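Local coordinates for Dps family DNA-binding stress response protein (Thermosynechococcus elongatus, PDB 2C41), which probably binds and oxidises iron and associates with DNA, as a twelve-subunit member of the Dps family of stress-response proteins, at residues 15-20 with 114-119; 67-72 with 123-128. One frame throughout, in Å; residues are numbered along the deposited sequence.

Interaction 1 (15-20 with 114-119); sequences LKREQA and HQDAEI
Arg17 and Asp116 meet end-on between helix 6-35 and helix 95-122 in a two-pronged salt bridge. Arg17 NH1 lies 2.8 Å from Asp116 OD1, which offers its syn lone pair, while NH2 reaches Asp116 OD2 at 2.9 Å along a nearly straight path (N-H...O 164°). Both oxygens lie close to the guanidinium plane, but the carboxylate is turned 38° against it. The Arg17 chain runs out extended, with CG opposite the backbone N (chi1 175°), and bends at chi3 to present this end. The tight part is buried: Glu18 OE2 comes within 2.5 Å of Asp116 OD1, the two carboxylates almost perpendicular, a spacing at which one of the two acids probably holds a proton. Arg17, with a second salt bridge from NH1 to Glu112, would temper the negative charge gathered here. Across the two segments, contact is confined to Arg17, Glu18 and Asp116. The looser side is that of Arg17, which is partly exposed where Glu18 and Asp116 are buried. Inside the four-helix bundle of the ferritin-like fold, Tyr132 of helix 126-149 packs against both Glu18 and Asp116, while Glu18 also touches Ile109 and Met113 of helix 95-122.

Interaction 2 (67-72 with 123-128); sequences LMLDGQ and AGDIGT
A small apolar-on-polar contact at one end of the helical bundle sets Leu69, just past the end of helix 41-68, against the Asp125-Thr128 cap that starts helix 126-149. Both leucine methyls face a single carboxylate oxygen: CD1 is 3.4 Å and CD2 3.6 Å from Asp125 OD2. The same CD1 also lies 3.6 Å from Thr128 OG1, so one branch serves both partners. Asp125 is the N-cap, and its CG stands opposite the backbone N (chi1 -173°), which carries the carboxylate back over the first turn. There OD1 accepts from Thr128 N at 3.1 Å and OD2 from Thr128 OG1 at 2.6 Å, both donors lying above the carboxylate plane. These two bonds, with a salt bridge from OD1 to Arg65, fix the rotation of the acid that Leu69 meets; Arg65 also donates to Thr128 OG1. On each side the chain turns by a Schellman motif, with Asp70 and Gly124 at positive phi. Val11 of helix 6-35 packs on Asp125, and Asp70, the residue after Leu69, forms a salt bridge to Arg143 of a neighbouring subunit.

Overall arrangement
The two contacts lie on the same side of the chain's centre, their own centres 11 Å apart, and between them draw on all four long helices of the ferritin-like bundle. Interaction 1 joins helices 6-35 and 95-122 closer to the middle; interaction 2 ties the end of helix 41-68 to the start of helix 126-149 nearer one end. Their segments alternate along the chain, 15-20, 67-72, 114-119, 123-128, so each contact links the first half of the bundle to the second. They also touch directly: Leu15 CD1 packs on Leu69 CD1 at 3.5 Å, and Lys16 NZ probably hydrogen-bonds Gln72 O. Neighbouring subunits of the dodecamer reach both contacts.

Interaction 1 (15-20 with 114-119)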
loop_
_atom_site.group_PDB
_atom_site.type_symbol
_atom_site.label_atom_id
_atom_site.label_comp_id
_atom_site.label_asym_id
_atom_site.label_seq_id
_atom_site.Cartn_x
_atom_site.Cartn_y
_atom_site.Cartn_z
ATOM N N LEU C 15 -20.841 24.026 19.975
ATOM C CA LEU C 15 -20.202 23.477 18.765
ATOM C C LEU C 15 -19.702 24.590 17.847
ATOM O O LEU C 15 -18.641 24.474 17.254
ATOM C CB LEU C 15 -21.133 22.528 18.005
ATOM C CG LEU C 15 -21.359 21.176 18.694
ATOM C CD1 LEU C 15 -22.645 20.508 18.215
ATOM C CD2 LEU C 15 -20.127 20.236 18.527
ATOM N N LYS C 16 -20.468 25.670 17.744
ATOM C CA LYS C 16 -20.048 26.799 16.913
ATOM C C LYS C 16 -18.765 27.426 17.458
ATOM O O LYS C 16 -17.824 27.693 16.701
ATOM C CB LYS C 16 -21.165 27.843 16.796
ATOM C CG LYS C 16 -22.364 27.363 15.998
ATOM C CD LYS C 16 -23.056 28.550 15.341
ATOM C CE LYS C 16 -24.573 28.471 15.361
ATOM N NZ LYS C 16 -25.212 27.125 15.264
ATOM N N ARG C 17 -18.730 27.652 18.772
ATOM C CA ARG C 17 -17.544 28.203 19.424
ATOM C C ARG C 17 -16.342 27.272 19.251
ATOM O O ARG C 17 -15.248 27.722 18.899
ATOM C CB ARG C 17 -17.809 28.458 20.915
ATOM C CG ARG C 17 -16.567 28.923 21.700
ATOM C CD ARG C 17 -16.912 29.421 23.126
ATOM N NE ARG C 17 -18.026 28.691 23.741
ATOM C CZ ARG C 17 -17.975 27.432 24.182
ATOM N NH1 ARG C 17 -16.857 26.721 24.086
ATOM N NH2 ARG C 17 -19.061 26.880 24.722
ATOM N N GLU C 18 -16.562 25.981 19.501
ATOM C CA GLU C 18 -15.506 24.990 19.402
ATOM C C GLU C 18 -14.985 24.884 17.963
ATOM O O GLU C 18 -13.767 24.836 17.734
ATOM C CB GLU C 18 -16.002 23.640 19.928
ATOM C CG GLU C 18 -16.274 23.632 21.447
ATOM C CD GLU C 18 -15.031 23.369 22.291
ATOM O OE1 GLU C 18 -13.916 23.251 21.726
ATOM O OE2 GLU C 18 -15.167 23.270 23.534
ATOM N N GLN C 19 -15.907 24.876 17.004
ATOM C CA GLN C 19 -15.536 24.804 15.586
ATOM C C GLN C 19 -14.701 26.022 15.193
ATOM O O GLN C 19 -13.655 25.887 14.566
ATOM C CB GLN C 19 -16.776 24.732 14.699
ATOM C CG GLN C 19 -16.448 24.769 13.203
ATOM C CD GLN C 19 -17.583 25.298 12.357
ATOM O OE1 GLN C 19 -17.385 25.663 11.195
ATOM N NE2 GLN C 19 -18.773 25.352 12.927
ATOM N N ALA C 20 -15.181 27.205 15.577
ATOM C CA ALA C 20 -14.470 28.459 15.317
ATOM C C ALA C 20 -13.072 28.438 15.933
ATOM O O ALA C 20 -12.112 28.854 15.283
ATOM C CB ALA C 20 -15.282 29.665 15.848
ATOM N N HIS C 114 -14.030 20.488 28.377
ATOM C CA HIS C 114 -14.546 19.843 29.589
ATOM C C HIS C 114 -15.913 20.435 29.958
ATOM O O HIS C 114 -16.852 19.702 30.274
ATOM C CB HIS C 114 -13.555 19.961 30.749
ATOM C CG HIS C 114 -12.413 18.993 30.670
ATOM N ND1 HIS C 114 -11.304 19.210 29.880
ATOM C CD2 HIS C 114 -12.206 17.808 31.294
ATOM C CE1 HIS C 114 -10.465 18.195 30.015
ATOM N NE2 HIS C 114 -10.993 17.325 30.861
ATOM N N GLN C 115 -16.019 21.756 29.905
ATOM C CA GLN C 115 -17.291 22.439 30.181
ATOM C C GLN C 115 -18.372 22.027 29.179
ATOM O O GLN C 115 -19.515 21.732 29.562
ATOM C CB GLN C 115 -17.100 23.958 30.178
ATOM C CG GLN C 115 -16.254 24.445 31.346
ATOM C CD GLN C 115 -15.924 25.927 31.307
ATOM O OE1 GLN C 115 -15.704 26.534 32.358
ATOM N NE2 GLN C 115 -15.856 26.514 30.109
ATOM N N ASP C 116 -17.996 21.984 27.906
ATOM C CA ASP C 116 -18.931 21.664 26.832
ATOM C C ASP C 116 -19.354 20.194 26.827
ATOM O O ASP C 116 -20.500 19.876 26.485
ATOM C CB ASP C 116 -18.343 22.074 25.485
ATOM C CG ASP C 116 -18.144 23.577 25.368
ATOM O OD1 ASP C 116 -17.360 23.992 24.496
ATOM O OD2 ASP C 116 -18.768 24.348 26.138
ATOM N N ALA C 117 -18.446 19.304 27.229
ATOM C CA ALA C 117 -18.800 17.894 27.408
ATOM C C ALA C 117 -19.859 17.752 28.505
ATOM O O ALA C 117 -20.792 16.961 28.374
ATOM C CB ALA C 117 -17.564 17.051 27.732
ATOM N N GLU C 118 -19.715 18.534 29.577
ATOM C CA GLU C 118 -20.676 18.489 30.676
ATOM C C GLU C 118 -22.050 18.969 30.210
ATOM O O GLU C 118 -23.059 18.359 30.561
ATOM C CB GLU C 118 -20.199 19.291 31.905
ATOM C CG GLU C 118 -20.945 18.877 33.189
ATOM C CD GLU C 118 -20.549 19.656 34.440
ATOM O OE1 GLU C 118 -21.296 19.561 35.447
ATOM O OE2 GLU C 118 -19.508 20.351 34.437
ATOM N N ILE C 119 -22.071 20.044 29.420
ATOM C CA ILE C 119 -23.312 20.573 28.851
ATOM C C ILE C 119 -23.984 19.522 27.965
ATOM O O ILE C 119 -25.181 19.255 28.100
ATOM C CB ILE C 119 -23.079 21.877 28.060
ATOM C CG1 ILE C 119 -22.681 23.009 29.022
ATOM C CG2 ILE C 119 -24.349 22.264 27.278
ATOM C CD1 ILE C 119 -22.016 24.200 28.351
#

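Interaction 2 (67-72 with 123-128)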
loop_
_atom_site.group_PDB
_atom_site.type_symbol
_atom_site.label_atom_id
_atom_site.label_comp_id
_atom_site.label_asym_id
_atom_site.label_seq_id
_atom_site.Cartn_x
_atom_site.Cartn_y
_atom_site.Cartn_z
ATOM N N LEU C 67 -24.676 19.905 12.068
ATOM C CA LEU C 67 -25.619 19.409 11.059
ATOM C C LEU C 67 -26.349 18.146 11.512
ATOM O O LEU C 67 -27.543 17.989 11.258
ATOM C CB LEU C 67 -24.907 19.124 9.734
ATOM C CG LEU C 67 -24.503 20.223 8.737
ATOM C CD1 LEU C 67 -25.478 21.389 8.655
ATOM C CD2 LEU C 67 -23.117 20.707 9.000
ATOM N N MET C 68 -25.628 17.252 12.194
ATOM C CA MET C 68 -26.215 16.003 12.686
ATOM C C MET C 68 -27.241 16.228 13.796
ATOM O O MET C 68 -28.060 15.341 14.096
ATOM C CB MET C 68 -25.118 15.049 13.153
ATOM C CG MET C 68 -24.269 14.534 12.016
ATOM S SD MET C 68 -22.865 13.562 12.604
ATOM C CE MET C 68 -21.606 14.291 11.598
ATOM N N LEU C 69 -27.182 17.416 14.391
ATOM C CA LEU C 69 -28.103 17.825 15.456
ATOM C C LEU C 69 -29.182 18.774 14.921
ATOM O O LEU C 69 -29.852 19.466 15.692
ATOM C CB LEU C 69 -27.321 18.475 16.601
ATOM C CG LEU C 69 -26.301 17.586 17.321
ATOM C CD1 LEU C 69 -25.477 18.406 18.317
ATOM C CD2 LEU C 69 -26.965 16.416 18.017
ATOM N N ASP C 70 -29.334 18.793 13.595
ATOM C CA ASP C 70 -30.344 19.613 12.907
ATOM C C ASP C 70 -30.102 21.118 13.060
ATOM O O ASP C 70 -31.030 21.929 12.939
ATOM C CB ASP C 70 -31.769 19.228 13.350
ATOM C CG ASP C 70 -32.131 17.809 12.972
ATOM O OD1 ASP C 70 -33.134 17.292 13.504
ATOM O OD2 ASP C 70 -31.421 17.210 12.139
ATOM N N GLY C 71 -28.849 21.484 13.316
ATOM C CA GLY C 71 -28.446 22.886 13.360
ATOM C C GLY C 71 -27.555 23.230 12.186
ATOM O O GLY C 71 -27.506 22.495 11.194
ATOM N N GLN C 72 -26.861 24.357 12.294
ATOM C CA GLN C 72 -25.898 24.769 11.281
ATOM C C GLN C 72 -24.570 25.125 11.937
ATOM O O GLN C 72 -24.550 25.720 13.024
ATOM C CB GLN C 72 -26.410 25.998 10.533
ATOM C CG GLN C 72 -27.591 25.725 9.600
ATOM C CD GLN C 72 -27.802 26.843 8.604
ATOM O OE1 GLN C 72 -28.412 26.648 7.555
ATOM N NE2 GLN C 72 -27.292 28.022 8.922
ATOM N N ALA C 123 -27.562 17.510 28.453
ATOM C CA ALA C 123 -28.563 17.512 27.378
ATOM C C ALA C 123 -28.933 16.098 26.913
ATOM O O ALA C 123 -29.832 15.928 26.075
ATOM C CB ALA C 123 -28.068 18.331 26.194
ATOM N N GLY C 124 -28.227 15.098 27.439
ATOM C CA GLY C 124 -28.408 13.710 27.024
ATOM C C GLY C 124 -27.753 13.413 25.679
ATOM O O GLY C 124 -27.990 12.360 25.089
ATOM N N ASP C 125 -26.931 14.348 25.205
ATOM C CA ASP C 125 -26.266 14.230 23.902
ATOM C C ASP C 125 -24.950 13.469 24.058
ATOM O O ASP C 125 -23.865 14.060 24.077
ATOM C CB ASP C 125 -26.031 15.616 23.288
ATOM C CG ASP C 125 -25.506 15.550 21.852
ATOM O OD1 ASP C 125 -25.150 14.449 21.359
ATOM O OD2 ASP C 125 -25.424 16.624 21.226
ATOM N N ILE C 126 -25.059 12.149 24.171
ATOM C CA ILE C 126 -23.890 11.300 24.428
ATOM C C ILE C 126 -22.847 11.375 23.303
ATOM O O ILE C 126 -21.648 11.301 23.559
ATOM C CB ILE C 126 -24.276 9.812 24.759
ATOM C CG1 ILE C 126 -24.961 9.128 23.562
ATOM C CG2 ILE C 126 -25.149 9.757 26.034
ATOM C CD1 ILE C 126 -25.321 7.666 23.785
ATOM N N GLY C 127 -23.310 11.538 22.067
ATOM C CA GLY C 127 -22.411 11.643 20.914
ATOM C C GLY C 127 -21.526 12.879 20.983
ATOM O O GLY C 127 -20.319 12.794 20.784
ATOM N N THR C 128 -22.129 14.030 21.260
ATOM C CA THR C 128 -21.373 15.276 21.348
ATOM C C THR C 128 -20.437 15.278 22.552
ATOM O O THR C 128 -19.302 15.754 22.447
ATOM C CB THR C 128 -22.296 16.495 21.374
ATOM O OG1 THR C 128 -23.046 16.532 20.160
ATOM C CG2 THR C 128 -21.500 17.784 21.519
#